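Local atomic coordinates of fusarinine C esterase sidJ (Aspergillus fumigatus, PDB entry 6GUP), a protein that hydrolyses the ester bonds of the fungal siderophore fusarinine C, but not those of triacetylfusarinine C, as a homodimeric alpha/beta-hydrolase. Residues R154-V166 and G272-D286. Sequence-based numbering, arbitrary orientation.
Sequences RMPLDGAIMQAPV and GLLRGKLMVLFSGAD
Met162, like Ala160, uses both backbone polar atoms to pair strands 159-163 and 278-283: its N donates to Met279 O (2.9 Å) and its O accepts from Leu281 N at 171°. Segment axes 12° apart identify a parallel pair, within the central sheet of the alpha/beta-hydrolase fold. On one face the bent thioether of Met162 brings CE to 3.8 Å from Val280 CG2, and Pro165 CG lies 3.7 Å from Val280 CG1; the Pro165 ring also crosses Phe282 at about a right angle. Between Leu157 and Ala160 the register shifts by one residue, and a water joins Asp158 O to Lys277 N. There Arg275 NE reaches Asp158 OD1 (3.2 Å) from 44° above the carboxylate plane, a bent salt bridge; Ile117, outside the pair, is the stronger polar partner of the Asp158 side chain. At the far end a second water accepts from Gln163 NE2 and donates to Leu281 O and Ser283 OG, while Gln163 OE1 bonds His122 ND1 and Ser283 OG bonds Ser326 O. Beyond it, Val166 CG2 lies 3.4 Å from Asp286 OD2. Strand 117-122 flanks 159-163. Asp286, placed by the type I turn Ser283-Asp286, is consistent with the acid of a Ser123-His327-Asp286 triad: Ser288 N bonds its OD1 and His327 ND1 its OD2.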
loop_
_atom_site.group_PDB
_atom_site.type_symbol
_atom_site.label_atom_id
_atom_site.label_comp_id
_atom_site.label_asym_id
_atom_site.label_seq_id
_atom_site.Cartn_x
_atom_site.Cartn_y
_atom_site.Cartn_z
ATOM N N ARG A 154 -20.408 -8.181 8.586
ATOM C CA ARG A 154 -20.317 -7.888 7.164
ATOM C C ARG A 154 -21.703 -7.572 6.655
ATOM O O ARG A 154 -22.652 -8.310 6.937
ATOM C CB ARG A 154 -19.770 -9.087 6.406
ATOM C CG ARG A 154 -18.459 -9.584 6.964
ATOM C CD ARG A 154 -17.710 -10.411 5.954
ATOM N NE ARG A 154 -18.389 -11.652 5.593
ATOM C CZ ARG A 154 -18.337 -12.788 6.289
ATOM N NH1 ARG A 154 -18.999 -13.852 5.848
ATOM N NH2 ARG A 154 -17.639 -12.885 7.424
ATOM N N MET A 155 -21.822 -6.481 5.908
ATOM C CA MET A 155 -23.102 -6.100 5.328
ATOM C C MET A 155 -23.388 -6.930 4.075
ATOM O O MET A 155 -22.452 -7.380 3.408
ATOM C CB MET A 155 -23.144 -4.605 5.004
ATOM C CG MET A 155 -22.242 -4.135 3.867
ATOM S SD MET A 155 -22.649 -2.452 3.386
ATOM C CE MET A 155 -22.298 -1.596 4.917
ATOM N N PRO A 156 -24.679 -7.131 3.748
ATOM C CA PRO A 156 -24.998 -7.817 2.497
ATOM C C PRO A 156 -24.762 -6.918 1.286
ATOM O O PRO A 156 -24.932 -5.698 1.374
ATOM C CB PRO A 156 -26.492 -8.160 2.646
ATOM C CG PRO A 156 -26.832 -7.889 4.075
ATOM C CD PRO A 156 -25.904 -6.797 4.491
ATOM N N LEU A 157 -24.370 -7.530 0.171
ATOM C CA LEU A 157 -24.079 -6.817 -1.068
ATOM C C LEU A 157 -25.279 -6.881 -2.007
ATOM O O LEU A 157 -25.999 -7.883 -2.037
ATOM C CB LEU A 157 -22.858 -7.435 -1.755
ATOM C CG LEU A 157 -21.604 -7.633 -0.898
ATOM C CD1 LEU A 157 -20.555 -8.400 -1.683
ATOM C CD2 LEU A 157 -21.044 -6.304 -0.418
ATOM N N ASP A 158 -25.486 -5.809 -2.769
ATOM C CA ASP A 158 -26.505 -5.781 -3.826
ATOM C C ASP A 158 -26.008 -6.453 -5.109
ATOM O O ASP A 158 -26.803 -6.763 -5.995
ATOM C CB ASP A 158 -26.936 -4.345 -4.123
ATOM C CG ASP A 158 -27.560 -3.669 -2.919
ATOM O OD1 ASP A 158 -28.725 -3.978 -2.598
ATOM O OD2 ASP A 158 -26.879 -2.831 -2.293
ATOM N N GLY A 159 -24.695 -6.659 -5.211
ATOM C CA GLY A 159 -24.100 -7.364 -6.340
ATOM C C GLY A 159 -22.687 -7.829 -6.045
ATOM O O GLY A 159 -22.043 -7.336 -5.114
ATOM N N ALA A 160 -22.214 -8.787 -6.838
ATOM C CA ALA A 160 -20.849 -9.293 -6.721
ATOM C C ALA A 160 -20.315 -9.709 -8.089
ATOM O O ALA A 160 -20.980 -10.441 -8.821
ATOM C CB ALA A 160 -20.799 -10.463 -5.752
ATOM N N ILE A 161 -19.122 -9.222 -8.429
ATOM C CA ILE A 161 -18.472 -9.536 -9.703
ATOM C C ILE A 161 -17.087 -10.120 -9.416
ATOM O O ILE A 161 -16.376 -9.634 -8.535
ATOM C CB ILE A 161 -18.346 -8.287 -10.615
ATOM C CG1 ILE A 161 -19.723 -7.657 -10.876
ATOM C CG2 ILE A 161 -17.691 -8.651 -11.947
ATOM C CD1 ILE A 161 -19.669 -6.250 -11.434
ATOM N N MET A 162 -16.718 -11.164 -10.158
ATOM C CA MET A 162 -15.374 -11.744 -10.098
ATOM C C MET A 162 -14.788 -11.779 -11.505
ATOM O O MET A 162 -15.296 -12.486 -12.375
ATOM C CB MET A 162 -15.412 -13.154 -9.503
ATOM C CG MET A 162 -16.026 -13.224 -8.114
ATOM S SD MET A 162 -15.568 -14.709 -7.191
ATOM C CE MET A 162 -16.496 -15.972 -8.052
ATOM N N GLN A 163 -13.728 -11.004 -11.722
ATOM C CA GLN A 163 -13.078 -10.898 -13.026
ATOM C C GLN A 163 -11.799 -11.730 -13.027
ATOM O O GLN A 163 -10.896 -11.482 -12.225
ATOM C CB GLN A 163 -12.771 -9.432 -13.337
ATOM C CG GLN A 163 -12.252 -9.172 -14.747
ATOM C CD GLN A 163 -10.745 -9.325 -14.886
ATOM O OE1 GLN A 163 -9.982 -8.887 -14.028
ATOM N NE2 GLN A 163 -10.312 -9.941 -15.978
ATOM N N ALA A 164 -11.736 -12.707 -13.933
ATOM C CA ALA A 164 -10.613 -13.643 -14.037
ATOM C C ALA A 164 -10.232 -14.315 -12.701
ATOM O O ALA A 164 -9.075 -14.229 -12.273
ATOM C CB ALA A 164 -9.408 -12.946 -14.665
ATOM N N PRO A 165 -11.207 -14.970 -12.032
ATOM C CA PRO A 165 -10.870 -15.756 -10.840
ATOM C C PRO A 165 -10.125 -17.028 -11.243
ATOM O O PRO A 165 -10.732 -17.974 -11.751
ATOM C CB PRO A 165 -12.235 -16.071 -10.221
ATOM C CG PRO A 165 -13.186 -16.029 -11.360
ATOM C CD PRO A 165 -12.654 -15.009 -12.322
ATOM N N VAL A 166 -8.814 -17.024 -11.018
ATOM C CA VAL A 166 -7.908 -18.036 -11.551
ATOM C C VAL A 166 -7.133 -18.680 -10.402
ATOM O O VAL A 166 -6.694 -17.994 -9.477
ATOM C CB VAL A 166 -6.947 -17.395 -12.582
ATOM C CG1 VAL A 166 -5.776 -18.309 -12.928
ATOM C CG2 VAL A 166 -7.715 -17.023 -13.845
ATOM N N GLY A 272 -26.303 -15.376 3.349
ATOM C CA GLY A 272 -27.238 -14.267 3.139
ATOM C C GLY A 272 -26.599 -12.903 2.934
ATOM O O GLY A 272 -27.188 -11.885 3.305
ATOM N N LEU A 273 -25.406 -12.878 2.337
ATOM C CA LEU A 273 -24.667 -11.630 2.100
ATOM C C LEU A 273 -24.634 -11.206 0.626
ATOM O O LEU A 273 -23.883 -10.295 0.264
ATOM C CB LEU A 273 -23.243 -11.748 2.659
ATOM C CG LEU A 273 -23.135 -11.952 4.174
ATOM C CD1 LEU A 273 -21.694 -12.245 4.553
ATOM C CD2 LEU A 273 -23.648 -10.745 4.944
ATOM N N LEU A 274 -25.453 -11.842 -0.215
ATOM C CA LEU A 274 -25.635 -11.414 -1.602
ATOM C C LEU A 274 -27.123 -11.372 -1.941
ATOM O O LEU A 274 -27.707 -12.390 -2.320
ATOM C CB LEU A 274 -24.883 -12.346 -2.565
ATOM C CG LEU A 274 -24.972 -12.060 -4.071
ATOM C CD1 LEU A 274 -24.583 -10.626 -4.402
ATOM C CD2 LEU A 274 -24.100 -13.036 -4.849
ATOM N N ARG A 275 -27.729 -10.193 -1.791
ATOM C CA ARG A 275 -29.107 -9.955 -2.250
ATOM C C ARG A 275 -29.081 -9.404 -3.682
ATOM O O ARG A 275 -29.484 -8.271 -3.957
ATOM C CB ARG A 275 -29.907 -9.063 -1.282
ATOM C CG ARG A 275 -29.296 -7.718 -0.906
ATOM C CD ARG A 275 -30.379 -6.737 -0.477
ATOM N NE ARG A 275 -29.826 -5.467 -0.004
ATOM C CZ ARG A 275 -29.342 -5.233 1.219
ATOM N NH1 ARG A 275 -29.318 -6.183 2.155
ATOM N NH2 ARG A 275 -28.868 -4.024 1.513
ATOM N N GLY A 276 -28.607 -10.252 -4.589
ATOM C CA GLY A 276 -28.395 -9.889 -5.985
ATOM C C GLY A 276 -27.720 -11.028 -6.726
ATOM O O GLY A 276 -27.799 -12.183 -6.298
ATOM N N LYS A 277 -27.037 -10.699 -7.821
ATOM C CA LYS A 277 -26.446 -11.703 -8.709
ATOM C C LYS A 277 -24.926 -11.785 -8.575
ATOM O O LYS A 277 -24.270 -10.785 -8.285
ATOM C CB LYS A 277 -26.811 -11.403 -10.169
ATOM C CG LYS A 277 -28.288 -11.114 -10.423
ATOM C CD LYS A 277 -29.159 -12.355 -10.280
ATOM C CE LYS A 277 -29.348 -13.065 -11.609
ATOM N NZ LYS A 277 -29.720 -14.494 -11.425
ATOM N N LEU A 278 -24.383 -12.987 -8.781
ATOM C CA LEU A 278 -22.939 -13.197 -8.904
ATOM C C LEU A 278 -22.585 -13.329 -10.381
ATOM O O LEU A 278 -22.988 -14.302 -11.027
ATOM C CB LEU A 278 -22.495 -14.458 -8.152
ATOM C CG LEU A 278 -21.023 -14.873 -8.305
ATOM C CD1 LEU A 278 -20.081 -13.806 -7.757
ATOM C CD2 LEU A 278 -20.768 -16.208 -7.627
ATOM N N MET A 279 -21.837 -12.361 -10.913
ATOM C CA MET A 279 -21.342 -12.430 -12.290
ATOM C C MET A 279 -19.849 -12.752 -12.320
ATOM O O MET A 279 -19.041 -12.014 -11.759
ATOM C CB MET A 279 -21.605 -11.126 -13.047
ATOM C CG MET A 279 -21.324 -11.236 -14.541
ATOM S SD MET A 279 -21.937 -9.852 -15.516
ATOM C CE MET A 279 -20.861 -8.541 -14.942
ATOM N N VAL A 280 -19.498 -13.855 -12.978
ATOM C CA VAL A 280 -18.104 -14.234 -13.209
ATOM C C VAL A 280 -17.733 -13.914 -14.659
ATOM O O VAL A 280 -18.431 -14.326 -15.586
ATOM C CB VAL A 280 -17.873 -15.733 -12.914
ATOM C CG1 VAL A 280 -16.430 -16.136 -13.196
ATOM C CG2 VAL A 280 -18.227 -16.041 -11.465
ATOM N N LEU A 281 -16.636 -13.179 -14.838
ATOM C CA LEU A 281 -16.128 -12.818 -16.162
ATOM C C LEU A 281 -14.767 -13.466 -16.394
ATOM O O LEU A 281 -13.736 -12.933 -15.973
ATOM C CB LEU A 281 -16.020 -11.295 -16.298
ATOM C CG LEU A 281 -17.305 -10.480 -16.147
ATOM C CD1 LEU A 281 -16.985 -8.994 -16.199
ATOM C CD2 LEU A 281 -18.328 -10.838 -17.214
ATOM N N PHE A 282 -14.772 -14.626 -17.048
ATOM C CA PHE A 282 -13.529 -15.285 -17.458
ATOM C C PHE A 282 -12.908 -14.583 -18.654
ATOM O O PHE A 282 -13.601 -13.940 -19.442
ATOM C CB PHE A 282 -13.750 -16.761 -17.838
ATOM C CG PHE A 282 -13.666 -17.743 -16.692
ATOM C CD1 PHE A 282 -13.081 -17.428 -15.456
ATOM C CD2 PHE A 282 -14.138 -19.037 -16.882
ATOM C CE1 PHE A 282 -13.013 -18.372 -14.445
ATOM C CE2 PHE A 282 -14.066 -19.982 -15.870
ATOM C CZ PHE A 282 -13.505 -19.648 -14.651
ATOM N N SER A 283 -11.595 -14.746 -18.786
ATOM C CA SER A 283 -10.849 -14.246 -19.930
ATOM C C SER A 283 -10.618 -15.410 -20.896
ATOM O O SER A 283 -10.067 -16.441 -20.509
ATOM C CB SER A 283 -9.533 -13.627 -19.463
ATOM O OG SER A 283 -9.766 -12.397 -18.802
ATOM N N GLY A 284 -11.071 -15.250 -22.140
ATOM C CA GLY A 284 -11.017 -16.317 -23.146
ATOM C C GLY A 284 -9.626 -16.738 -23.574
ATOM O O GLY A 284 -9.399 -17.912 -23.879
ATOM N N ALA A 285 -8.700 -15.782 -23.596
ATOM C CA ALA A 285 -7.292 -16.046 -23.887
ATOM C C ALA A 285 -6.435 -15.867 -22.630
ATOM O O ALA A 285 -5.317 -15.348 -22.706
ATOM C CB ALA A 285 -6.816 -15.121 -24.999
ATOM N N ASP A 286 -6.961 -16.298 -21.481
ATOM C CA ASP A 286 -6.248 -16.172 -20.212
ATOM C C ASP A 286 -5.012 -17.064 -20.247
ATOM O O ASP A 286 -5.110 -18.291 -20.291
ATOM C CB ASP A 286 -7.140 -16.541 -19.020
ATOM C CG ASP A 286 -6.584 -16.048 -17.694
ATOM O OD1 ASP A 286 -5.374 -16.223 -17.440
ATOM O OD2 ASP A 286 -7.365 -15.494 -16.893
HETATM O O HOH W 1 -27.037 -7.911 -8.598
HETATM O O HOH W 2 -11.989 -11.303 -17.659
#